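Local coordinates for protein malate dehydrogenase (Pyrococcus horikoshii, PDB 1V9N) that catalyses the NAD-dependent oxidation of (S)-malate to oxaloacetate, a step of the tricarboxylic acid cycle, and works as a homodimer, at residues 61-66 against 125-130. Numbering follows the deposited sequence.
Sequences KRYVDG and SNHYGI. With NDP (NADPH dihydro-nicotinamide-adenine-dinucleotide phosphate), chain B.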
# COMPACT_ATOMS: atom_id res chain seq x y z
N LYS A 61 -12.60 24.37 -12.53
CA LYS A 61 -13.95 24.85 -12.20
C LYS A 61 -14.34 24.44 -10.78
O LYS A 61 -15.12 25.13 -10.12
CB LYS A 61 -14.96 24.29 -13.20
CG LYS A 61 -15.13 22.79 -13.15
CD LYS A 61 -16.21 22.32 -14.12
CE LYS A 61 -16.42 20.81 -14.01
NZ LYS A 61 -17.51 20.34 -14.91
N ARG A 62 -13.81 23.31 -10.32
CA ARG A 62 -14.08 22.80 -8.99
C ARG A 62 -13.49 23.73 -7.93
O ARG A 62 -14.15 24.08 -6.95
CB ARG A 62 -13.48 21.40 -8.83
CG ARG A 62 -13.57 20.83 -7.41
CD ARG A 62 -12.95 19.43 -7.31
NE ARG A 62 -13.28 18.80 -6.04
CZ ARG A 62 -13.14 17.50 -5.79
NH1 ARG A 62 -12.67 16.68 -6.72
NH2 ARG A 62 -13.49 17.02 -4.60
N TYR A 63 -12.25 24.14 -8.14
CA TYR A 63 -11.59 25.03 -7.20
C TYR A 63 -12.16 26.43 -7.27
O TYR A 63 -12.29 27.10 -6.25
CB TYR A 63 -10.08 25.06 -7.46
CG TYR A 63 -9.45 23.68 -7.44
CD1 TYR A 63 -9.77 22.76 -6.44
CD2 TYR A 63 -8.55 23.29 -8.42
CE1 TYR A 63 -9.21 21.49 -6.42
CE2 TYR A 63 -7.98 22.02 -8.41
CZ TYR A 63 -8.31 21.12 -7.41
OH TYR A 63 -7.74 19.87 -7.40
N VAL A 64 -12.50 26.88 -8.48
CA VAL A 64 -13.10 28.20 -8.67
C VAL A 64 -14.40 28.29 -7.87
O VAL A 64 -14.60 29.22 -7.11
CB VAL A 64 -13.41 28.48 -10.16
CG1 VAL A 64 -14.33 29.70 -10.28
CG2 VAL A 64 -12.12 28.71 -10.93
N ASP A 65 -15.28 27.31 -8.06
CA ASP A 65 -16.55 27.30 -7.34
C ASP A 65 -16.34 27.27 -5.83
O ASP A 65 -17.07 27.91 -5.08
CB ASP A 65 -17.41 26.11 -7.77
CG ASP A 65 -17.91 26.22 -9.20
OD1 ASP A 65 -18.03 27.36 -9.70
OD2 ASP A 65 -18.19 25.17 -9.82
N GLY A 66 -15.35 26.50 -5.39
CA GLY A 66 -15.08 26.41 -3.97
C GLY A 66 -14.61 27.74 -3.41
O GLY A 66 -14.94 28.10 -2.28
N SER A 125 -8.54 19.81 5.14
CA SER A 125 -7.96 20.30 3.90
C SER A 125 -8.99 20.14 2.76
O SER A 125 -10.18 19.96 3.01
CB SER A 125 -6.69 19.50 3.58
OG SER A 125 -6.04 19.99 2.41
N ASN A 126 -8.52 20.21 1.52
CA ASN A 126 -9.38 20.09 0.35
C ASN A 126 -8.71 19.21 -0.70
O ASN A 126 -7.56 18.81 -0.52
CB ASN A 126 -9.66 21.49 -0.24
CG ASN A 126 -10.85 22.17 0.43
OD1 ASN A 126 -11.99 21.73 0.26
ND2 ASN A 126 -10.58 23.23 1.19
N HIS A 127 -9.42 18.91 -1.79
CA HIS A 127 -8.88 18.06 -2.85
C HIS A 127 -7.51 18.58 -3.28
O HIS A 127 -7.38 19.75 -3.63
CB HIS A 127 -9.85 18.05 -4.03
CG HIS A 127 -9.40 17.22 -5.19
ND1 HIS A 127 -8.69 17.74 -6.25
CD2 HIS A 127 -9.58 15.90 -5.47
CE1 HIS A 127 -8.45 16.78 -7.13
NE2 HIS A 127 -8.98 15.66 -6.68
N TYR A 128 -6.49 17.72 -3.27
CA TYR A 128 -5.16 18.19 -3.64
C TYR A 128 -4.56 17.72 -4.97
O TYR A 128 -3.35 17.76 -5.16
CB TYR A 128 -4.16 17.94 -2.49
CG TYR A 128 -3.65 16.52 -2.26
CD1 TYR A 128 -3.91 15.48 -3.16
CD2 TYR A 128 -2.83 16.23 -1.16
CE1 TYR A 128 -3.35 14.20 -2.98
CE2 TYR A 128 -2.27 14.97 -0.98
CZ TYR A 128 -2.53 13.96 -1.89
OH TYR A 128 -1.92 12.72 -1.73
N GLY A 129 -5.41 17.29 -5.89
CA GLY A 129 -4.90 16.84 -7.18
C GLY A 129 -4.22 15.48 -7.14
O GLY A 129 -4.62 14.62 -6.36
N ILE A 130 -3.21 15.29 -7.98
CA ILE A 130 -2.52 14.00 -8.01
C ILE A 130 -1.61 13.81 -6.80
O ILE A 130 -0.89 14.72 -6.40
CB ILE A 130 -1.70 13.81 -9.32
CG1 ILE A 130 -0.71 14.96 -9.49
CG2 ILE A 130 -2.64 13.75 -10.52
CD1 ILE A 130 0.14 14.83 -10.74
PA NDP B . -3.08 4.63 -13.50
O1A NDP B . -3.07 5.60 -14.57
O2A NDP B . -3.72 3.28 -13.62
O5B NDP B . -1.53 4.44 -13.02
C5B NDP B . -1.18 3.56 -11.94
C4B NDP B . 0.35 3.69 -11.77
O4B NDP B . 0.89 2.61 -12.56
C3B NDP B . 1.02 4.94 -12.26
O3B NDP B . 2.10 5.26 -11.33
C2B NDP B . 1.57 4.64 -13.61
O2B NDP B . 2.68 5.43 -14.07
C1B NDP B . 1.81 3.17 -13.50
N9A NDP B . 1.62 2.39 -14.75
C8A NDP B . 0.63 2.55 -15.77
N7A NDP B . 0.78 1.65 -16.71
C5A NDP B . 1.84 0.87 -16.34
C6A NDP B . 2.51 -0.27 -16.91
N6A NDP B . 2.08 -0.79 -18.06
N1A NDP B . 3.59 -0.82 -16.26
C2A NDP B . 4.03 -0.30 -15.07
N3A NDP B . 3.47 0.77 -14.46
C4A NDP B . 2.37 1.31 -15.15
O3 NDP B . -3.62 5.22 -12.14
PN NDP B . -4.97 5.79 -11.55
O1N NDP B . -5.31 4.91 -10.43
O2N NDP B . -5.89 5.79 -12.74
O5D NDP B . -4.52 7.25 -11.10
C5D NDP B . -5.31 8.44 -11.36
C4D NDP B . -4.59 9.72 -10.79
O4D NDP B . -5.55 10.40 -10.00
C3D NDP B . -3.38 9.49 -9.85
O3D NDP B . -2.37 10.44 -10.19
C2D NDP B . -3.92 9.64 -8.44
O2D NDP B . -2.92 10.07 -7.54
C1D NDP B . -5.08 10.65 -8.68
N1N NDP B . -6.21 10.50 -7.73
C2N NDP B . -6.44 11.60 -6.84
C3N NDP B . -7.56 11.47 -5.92
C7N NDP B . -7.85 12.57 -4.99
O7N NDP B . -8.79 12.53 -4.18
N7N NDP B . -7.08 13.69 -4.98
C4N NDP B . -8.34 10.28 -5.96
C5N NDP B . -8.10 9.22 -6.83
C6N NDP B . -7.03 9.33 -7.72
P2B NDP B . 2.60 6.63 -15.06
O1X NDP B . 3.77 6.39 -15.92
O2X NDP B . 2.73 7.91 -14.31
O3X NDP B . 1.30 6.57 -15.84
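His127 is gripped by two neighbouring residues of helix 60-69, one at its edge and one over a face, consistent with second-shell residues setting the orientation of an imidazole in a cofactor pocket. At the edge, Tyr63 OH lies in the imidazole plane and makes a short hydrogen bond of 2.6 Å with His127 ND1; either atom could supply the proton. Arg62 stacks its guanidinium nearly flat on the same ring, the planes 23° apart, with Arg62 NH1 3.4 Å from His127 CD2 and shifted toward the rim. Its side chain reaches there because CG stands anti to the backbone N (chi1 173°) and the chain runs extended to NE. The ring's other nitrogen, His127 NE2, comes within 3.2 Å of the carboxamide nitrogen NDP N7N of NADPH, a close approach. The loop that carries His127 joins strand 117-125 of the mixed sheet to helix 132-139 in this LDH2/MDH2-family enzyme, and Gly129 O accepts a hydrogen bond from NDP N7N at 3.0 Å. Were His127 replaced by alanine, Tyr63 OH is likely to lose its short bond and the Arg62 guanidinium the ring it lies on, opening a gap beside the carboxamide. Farther out, Thr271 OG1 is hydrogen-bonded to Arg62 NE, a bond that is likely to limit how far the stacked group can turn, Gln98 NE2 adds a weak hydrogen bond to Tyr63 OH, and His55 meets the His127 ring.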